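Local coordinates for protein tRNA uridine(34) acetyltransferase (Methanocaldococcus infernus, PDB 6IA8) that modifies the wobble uridine of tRNAs, using acetyl-CoA and S-adenosylmethionine to form 5-carboxymethyluridine at position 34, at residues I224-R230 with M256-S262; G384-D388 with D413-I418. All coordinates share one frame; numbering follows the deposited sequence.

Contact 1. Residues I224-R230 with M256-S262; sequences ILKLCKR and MPGMPGS. With SO4 (sulfate ion), chain C.
Oxygen O2 of a bound sulfate is gripped by two N-H groups of R230, whose guanidinium has M256 CE over one face. NE of R230 donates at 2.8 Å to sulfate O2, with an N-H...O angle of 151°, and NH2 reaches the same oxygen over 3.0 Å. This oxygen lies at the edge of the guanidinium, in its plane. Bends at the second and third torsions fold the arginine chain round to the anion, which G231 N and H232 ND1 also bind; the sulfate probably came from the crystallisation liquor. Beyond R230 the side chains that meet are apolar, some of them set against backbone. M259 crosses I224 obliquely, its CE 3.9 Å from C228 SG, while I224 CG2 lies 3.7 Å from M259 CB. With C228 SG anti to its own carbonyl carbon (chi1 -57°), the sulfur sits against the ring of P260, 3.5 Å from CD. Packing is tightest where I224 CD1 presses on the backbone, 3.3 Å from G261 C. This methyl and L227 CD2, which approaches G261 CA, come too close to leave room for a CB on G261, and the positive phi of G261 favours glycine in any case. A Schellman motif, with K229 as C-prime residue, ends the helix through R230 N to L225 O and K229 N to K226 O. A type II turn runs from M259 to S262. Segment 224-230 lies between strand 212-218 and helix 234-245, while 256-262 leads from strand 250-255 to helix 264-276, as in the strand-helix repeat of a radical SAM core.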
# COMPACT_ATOMS: atom_id res chain seq x y z
N ILE A 224 12.69 10.16 19.16
CA ILE A 224 13.11 10.54 17.82
C ILE A 224 12.11 11.51 17.21
O ILE A 224 12.50 12.50 16.57
CB ILE A 224 13.28 9.28 16.95
CG1 ILE A 224 14.19 8.25 17.63
CG2 ILE A 224 13.81 9.64 15.57
CD1 ILE A 224 15.53 8.74 18.01
N LEU A 225 10.81 11.22 17.34
CA LEU A 225 9.79 12.09 16.78
C LEU A 225 9.87 13.49 17.37
O LEU A 225 9.82 14.48 16.64
CB LEU A 225 8.41 11.49 17.02
CG LEU A 225 8.18 10.11 16.39
CD1 LEU A 225 6.87 9.49 16.84
CD2 LEU A 225 8.24 10.20 14.84
N LYS A 226 10.01 13.59 18.69
CA LYS A 226 10.11 14.90 19.33
C LYS A 226 11.42 15.58 18.96
O LYS A 226 11.45 16.78 18.68
CB LYS A 226 10.02 14.76 20.85
CG LYS A 226 8.65 14.35 21.37
N LEU A 227 12.51 14.81 18.92
CA LEU A 227 13.82 15.38 18.61
C LEU A 227 13.82 16.03 17.23
O LEU A 227 14.44 17.08 17.02
CB LEU A 227 14.88 14.29 18.70
CG LEU A 227 16.35 14.63 18.75
CD1 LEU A 227 16.71 15.40 20.01
CD2 LEU A 227 17.13 13.32 18.64
N CYS A 228 13.11 15.44 16.28
CA CYS A 228 13.02 15.99 14.94
C CYS A 228 11.82 16.91 14.77
O CYS A 228 11.53 17.34 13.65
CB CYS A 228 12.96 14.84 13.92
SG CYS A 228 14.39 13.71 14.05
N LYS A 229 11.11 17.20 15.84
CA LYS A 229 9.97 18.11 15.80
C LYS A 229 8.93 17.65 14.77
O LYS A 229 8.40 18.43 13.98
CB LYS A 229 10.42 19.55 15.55
CG LYS A 229 11.25 20.09 16.71
CD LYS A 229 11.81 21.48 16.47
CE LYS A 229 12.73 21.87 17.64
NZ LYS A 229 13.42 23.18 17.46
N ARG A 230 8.65 16.35 14.79
CA ARG A 230 7.53 15.81 14.02
C ARG A 230 6.22 16.09 14.76
O ARG A 230 6.18 16.29 15.97
CB ARG A 230 7.70 14.30 13.79
CG ARG A 230 9.09 13.88 13.32
CD ARG A 230 9.50 14.50 11.99
NE ARG A 230 8.62 14.13 10.89
CZ ARG A 230 8.94 14.20 9.60
NH1 ARG A 230 10.15 14.64 9.25
NH2 ARG A 230 8.07 13.83 8.67
N MET A 256 11.58 5.73 8.14
CA MET A 256 12.86 6.36 7.80
C MET A 256 13.96 5.87 8.74
O MET A 256 14.14 6.43 9.83
CB MET A 256 12.75 7.88 7.87
CG MET A 256 12.11 8.54 6.67
SD MET A 256 12.53 10.29 6.61
CE MET A 256 11.90 10.85 8.17
N PRO A 257 14.73 4.86 8.34
CA PRO A 257 15.93 4.52 9.11
C PRO A 257 16.88 5.71 9.16
O PRO A 257 16.92 6.55 8.26
CB PRO A 257 16.54 3.34 8.34
CG PRO A 257 15.43 2.84 7.45
CD PRO A 257 14.58 4.05 7.12
N GLY A 258 17.66 5.77 10.24
CA GLY A 258 18.76 6.72 10.34
C GLY A 258 18.35 8.14 10.66
O GLY A 258 19.07 9.10 10.30
N MET A 259 17.23 8.32 11.34
CA MET A 259 16.83 9.64 11.80
C MET A 259 17.72 10.10 12.95
O MET A 259 18.37 9.30 13.61
CB MET A 259 15.37 9.63 12.26
CG MET A 259 14.38 9.47 11.11
SD MET A 259 12.72 9.28 11.69
CE MET A 259 12.29 10.94 12.23
N PRO A 260 17.74 11.41 13.21
CA PRO A 260 18.52 11.91 14.36
C PRO A 260 18.11 11.21 15.63
O PRO A 260 16.92 11.00 15.90
CB PRO A 260 18.17 13.41 14.40
CG PRO A 260 17.83 13.76 12.98
CD PRO A 260 17.19 12.50 12.39
N GLY A 261 19.10 10.82 16.42
CA GLY A 261 18.84 10.14 17.67
C GLY A 261 18.76 8.64 17.58
O GLY A 261 18.77 7.96 18.62
N SER A 262 18.72 8.09 16.37
CA SER A 262 18.58 6.66 16.21
C SER A 262 19.95 6.01 16.02
O SER A 262 21.00 6.65 16.12
CB SER A 262 17.66 6.35 15.03
OG SER A 262 17.12 5.04 15.13
S SO4 C . 4.98 14.69 10.73
O1 SO4 C . 3.91 14.49 11.71
O2 SO4 C . 5.85 13.52 10.67
O3 SO4 C . 4.39 14.93 9.41
O4 SO4 C . 5.76 15.85 11.13

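Contact 2. Residues G384-D388 with D413-I418; sequences GILPD and DVKNDI
D413 turns its carboxylate between D388 and N416, organising a GNAT-domain hairpin in which D417 and I418 both face D413 as a G1 beta bulge. With CG anti to the backbone N (chi1 171°), the D413 carboxylate swings out to D388 N while OD1 still meets N416 N, closing an Asx motif. Its OD2 takes D388 N at 2.7 Å from above the carboxylate plane and N416 ND2 at 2.8 Å from the opposite face, on the syn side. Were an alanine to stand in place of D413, D388 N and N416 ND2 would probably be left without their common acceptor and N416 N without OD1. Beside these bonds, I418 supplies the apolar half: its CG2 meets P387 CG at 3.9 Å, the two side chains crossing at about a right angle, whereas I385 CD1 comes to 4.1 Å from I418 CD1. The P387 side chain lies about 7 Å from that of Y469, a residue probably involved in binding acetyl-CoA. D388 OD1 accepts from E390 N, two residues on. D388 CB, meanwhile, rests 3.4 Å from D413 OD2 and 3.7 Å from N416 ND2.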
# COMPACT_ATOMS: atom_id res chain seq x y z
N GLY A 384 13.54 -16.14 -13.77
CA GLY A 384 13.20 -16.80 -15.02
C GLY A 384 12.33 -18.04 -14.90
O GLY A 384 12.20 -18.80 -15.88
N ILE A 385 11.71 -18.25 -13.74
CA ILE A 385 10.89 -19.43 -13.52
C ILE A 385 9.45 -19.03 -13.22
O ILE A 385 9.15 -17.92 -12.81
CB ILE A 385 11.45 -20.31 -12.39
CG1 ILE A 385 11.42 -19.53 -11.06
CG2 ILE A 385 12.87 -20.79 -12.70
CD1 ILE A 385 11.81 -20.39 -9.83
N LEU A 386 8.55 -19.98 -13.38
CA LEU A 386 7.12 -19.77 -13.23
C LEU A 386 6.58 -20.79 -12.26
O LEU A 386 7.20 -21.84 -12.03
CB LEU A 386 6.39 -19.90 -14.58
CG LEU A 386 6.70 -18.84 -15.63
CD1 LEU A 386 6.24 -19.30 -17.00
CD2 LEU A 386 6.06 -17.52 -15.29
N PRO A 387 5.39 -20.56 -11.73
CA PRO A 387 4.82 -21.51 -10.76
C PRO A 387 4.68 -22.91 -11.32
O PRO A 387 4.34 -23.11 -12.48
CB PRO A 387 3.44 -20.92 -10.46
CG PRO A 387 3.61 -19.44 -10.68
CD PRO A 387 4.59 -19.33 -11.87
N ASP A 388 4.98 -23.89 -10.47
CA ASP A 388 4.84 -25.30 -10.81
C ASP A 388 3.45 -25.75 -10.37
O ASP A 388 3.22 -25.90 -9.17
CB ASP A 388 5.92 -26.11 -10.10
CG ASP A 388 5.83 -27.61 -10.37
OD1 ASP A 388 4.81 -28.08 -10.93
OD2 ASP A 388 6.81 -28.29 -10.01
N ASP A 413 2.93 -21.49 -5.03
CA ASP A 413 3.77 -22.64 -5.37
C ASP A 413 4.67 -22.84 -4.16
O ASP A 413 5.62 -22.08 -3.94
CB ASP A 413 4.55 -22.35 -6.65
CG ASP A 413 5.62 -23.39 -6.94
OD1 ASP A 413 5.91 -24.24 -6.06
OD2 ASP A 413 6.16 -23.36 -8.07
N VAL A 414 4.38 -23.86 -3.34
CA VAL A 414 5.09 -24.01 -2.08
C VAL A 414 6.41 -24.73 -2.25
O VAL A 414 7.19 -24.78 -1.29
CB VAL A 414 4.25 -24.76 -1.03
CG1 VAL A 414 2.94 -24.05 -0.77
CG2 VAL A 414 4.01 -26.21 -1.49
N LYS A 415 6.66 -25.32 -3.42
CA LYS A 415 7.99 -25.85 -3.71
C LYS A 415 8.97 -24.73 -4.02
O LYS A 415 10.08 -24.70 -3.49
CB LYS A 415 7.91 -26.84 -4.88
CG LYS A 415 9.25 -27.35 -5.38
CD LYS A 415 9.06 -28.42 -6.46
CE LYS A 415 10.41 -28.94 -7.02
NZ LYS A 415 11.26 -27.87 -7.61
N ASN A 416 8.60 -23.82 -4.92
CA ASN A 416 9.49 -22.75 -5.35
C ASN A 416 9.25 -21.44 -4.63
O ASN A 416 9.95 -20.47 -4.91
CB ASN A 416 9.36 -22.54 -6.86
CG ASN A 416 9.69 -23.81 -7.63
OD1 ASN A 416 10.83 -24.29 -7.58
ND2 ASN A 416 8.72 -24.37 -8.33
N ASP A 417 8.24 -21.40 -3.76
CA ASP A 417 7.88 -20.21 -2.98
C ASP A 417 7.53 -19.03 -3.87
O ASP A 417 8.14 -17.97 -3.79
CB ASP A 417 9.01 -19.83 -2.02
CG ASP A 417 9.34 -20.93 -1.04
OD1 ASP A 417 8.41 -21.67 -0.64
OD2 ASP A 417 10.52 -21.07 -0.66
N ILE A 418 6.52 -19.22 -4.72
CA ILE A 418 6.05 -18.20 -5.65
C ILE A 418 4.59 -17.89 -5.34
O ILE A 418 3.75 -18.79 -5.30
CB ILE A 418 6.20 -18.64 -7.12
CG1 ILE A 418 7.64 -19.06 -7.42
CG2 ILE A 418 5.73 -17.49 -8.04
CD1 ILE A 418 7.90 -19.49 -8.85

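In the fold
Followed from the N terminus, the chain first closes a loop at contact 1, where 25 residues containing helix 234-245 and strand 250-255 separate the two segments. It thereby ties the end of helix 222-227 to the loop between strand 250-255 and helix 264-276. Contact 2 opens only later, in the acetyltransferase part, and spans 24 residues made up mostly of strands 392-401 and 404-413; it ties the loop after helix 376-383 to the turn leading into strand 418-427. The loops stand in series, neither nesting nor crossing. Their centres are 40 Å apart and their nearest atoms about 25 Å; each belongs to a different part of the fold, the radical SAM core and the acetyltransferase domain.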